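Local coordinates for protein porin B (Pseudomonas putida, PDB 4GEY) that forms an outer-membrane beta-barrel channel that probably lets glucose and related sugars cross into the periplasm, at residues S160-F165 against V294-V299. The protein carries 2 engineered substitutions. Residues are numbered along the deposited sequence; the frame is centred on the assembly and turned at random.
Sequences SFPCDF and VAQQQV
Ser160 meets Val294 through its backbone: the carbonyl O lies 4.2 Å from Val294 CG1, which makes this a loose van der Waals approach, while Ser160 OG is hydrogen-bonded to Gly155 O within the loop. Phe161 carries the contact to the barrel wall. With CG anti to the backbone N (chi1 -172°), its ring extends toward the strand although the backbones stay well apart, the CA atoms of Phe161 and Val294 being 7.6 Å from each other. CD1 touches the Val294 CG1 methyl at 3.8 Å, and the neighbouring CE1 sits 3.9 Å from Gln296 CD. The amide plane of Gln296 is inclined by 51° to the ring, so the two flat groups touch obliquely instead of stacking. The strand partner belongs to the barrel wall of the carbohydrate-selective porin (OprB) family: on strand 282-298 Val294 and Gln296 aim their side chains at residues 160-165 and Ala295 aims away, the alternation expected of a strand with one face to the channel, and residues 160-165, part of a long loop after strand 145-149, fold against that face. Phe313, on the adjacent strand 309-319, meets the Phe161 ring edge-to-face, and a bound glucose lies about 10 Å from the Phe161 side chain. Pro162 follows, its CD 3.3 Å above one face of the Phe161 ring and displaced toward the rim. The same CD lies 3.6 Å from Gln296 NE2, with CG slightly farther, so the amide end bears on both proline and phenylalanine from an extended side chain. Shortening Gln296 to an alanine would remove the amide and is likely to leave a gap beside Phe161 CE1 and deprive Pro162 CD of its neighbour across the contact. Beyond the proline the segment leaves the strand, and Cys163 is tied by a disulfide to Cys171 of the same loop.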
# COMPACT_ATOMS: atom_id res chain seq x y z
N SER A 160 3.94 -7.83 0.59
CA SER A 160 3.92 -6.97 1.77
C SER A 160 5.17 -6.12 1.89
O SER A 160 6.28 -6.61 1.65
CB SER A 160 3.75 -7.81 3.02
OG SER A 160 2.64 -8.67 2.91
N PHE A 161 4.98 -4.86 2.28
CA PHE A 161 6.07 -3.88 2.46
C PHE A 161 5.60 -2.94 3.58
O PHE A 161 4.41 -2.70 3.70
CB PHE A 161 6.30 -3.12 1.15
CG PHE A 161 7.53 -2.22 1.16
CD1 PHE A 161 8.81 -2.76 1.09
CD2 PHE A 161 7.39 -0.84 1.20
CE1 PHE A 161 9.92 -1.93 1.10
CE2 PHE A 161 8.50 -0.00 1.21
CZ PHE A 161 9.77 -0.55 1.16
N PRO A 162 6.53 -2.43 4.41
CA PRO A 162 6.13 -1.57 5.54
C PRO A 162 5.53 -0.24 5.11
O PRO A 162 5.42 0.06 3.91
CB PRO A 162 7.45 -1.32 6.29
CG PRO A 162 8.35 -2.43 5.89
CD PRO A 162 7.97 -2.76 4.45
N CYS A 163 5.17 0.58 6.08
CA CYS A 163 4.50 1.84 5.77
C CYS A 163 4.98 2.96 6.68
O CYS A 163 4.20 3.54 7.43
CB CYS A 163 2.99 1.69 5.88
SG CYS A 163 2.10 3.07 5.15
N ASP A 164 6.27 3.25 6.59
CA ASP A 164 6.83 4.35 7.37
C ASP A 164 6.87 5.65 6.56
O ASP A 164 6.67 6.73 7.13
CB ASP A 164 8.20 3.98 7.93
CG ASP A 164 8.10 3.01 9.10
OD1 ASP A 164 7.07 3.05 9.81
OD2 ASP A 164 9.06 2.22 9.31
N PHE A 165 7.11 5.54 5.25
CA PHE A 165 7.12 6.70 4.37
C PHE A 165 5.71 7.30 4.30
O PHE A 165 4.74 6.65 4.65
CB PHE A 165 7.60 6.33 2.95
CG PHE A 165 9.09 6.10 2.85
CD1 PHE A 165 9.64 4.85 3.13
CD2 PHE A 165 9.93 7.13 2.43
CE1 PHE A 165 11.01 4.64 3.03
CE2 PHE A 165 11.31 6.92 2.33
CZ PHE A 165 11.85 5.68 2.63
N VAL A 294 9.99 -7.97 -4.17
CA VAL A 294 10.29 -7.09 -3.05
C VAL A 294 11.57 -7.56 -2.43
O VAL A 294 11.75 -8.76 -2.18
CB VAL A 294 9.22 -7.12 -1.96
CG1 VAL A 294 9.37 -5.89 -1.07
CG2 VAL A 294 7.83 -7.17 -2.59
N ALA A 295 12.48 -6.63 -2.19
CA ALA A 295 13.72 -6.96 -1.56
C ALA A 295 14.03 -5.93 -0.48
O ALA A 295 13.88 -4.74 -0.69
CB ALA A 295 14.83 -7.03 -2.58
N GLN A 296 14.44 -6.42 0.69
CA GLN A 296 14.86 -5.56 1.79
C GLN A 296 16.04 -6.23 2.45
O GLN A 296 16.01 -7.42 2.72
CB GLN A 296 13.74 -5.40 2.80
CG GLN A 296 12.44 -4.82 2.27
CD GLN A 296 11.36 -4.82 3.33
OE1 GLN A 296 10.50 -5.70 3.36
NE2 GLN A 296 11.41 -3.83 4.23
N GLN A 297 17.08 -5.46 2.73
CA GLN A 297 18.28 -6.03 3.31
C GLN A 297 18.97 -5.06 4.25
O GLN A 297 19.21 -3.91 3.90
CB GLN A 297 19.23 -6.42 2.19
CG GLN A 297 20.48 -7.10 2.67
CD GLN A 297 20.18 -8.43 3.30
OE1 GLN A 297 19.62 -9.32 2.66
NE2 GLN A 297 20.53 -8.58 4.57
N GLN A 298 19.29 -5.52 5.45
CA GLN A 298 20.17 -4.76 6.32
C GLN A 298 21.61 -5.01 5.89
O GLN A 298 22.04 -6.15 5.81
CB GLN A 298 19.96 -5.14 7.79
CG GLN A 298 20.66 -4.21 8.78
CD GLN A 298 20.37 -4.55 10.25
OE1 GLN A 298 19.39 -5.23 10.58
NE2 GLN A 298 21.23 -4.06 11.15
N VAL A 299 22.35 -3.95 5.61
CA VAL A 299 23.72 -4.12 5.14
C VAL A 299 24.81 -3.70 6.14
O VAL A 299 25.95 -4.15 6.02
CB VAL A 299 23.95 -3.49 3.74
CG1 VAL A 299 23.09 -4.20 2.71
CG2 VAL A 299 23.66 -2.01 3.75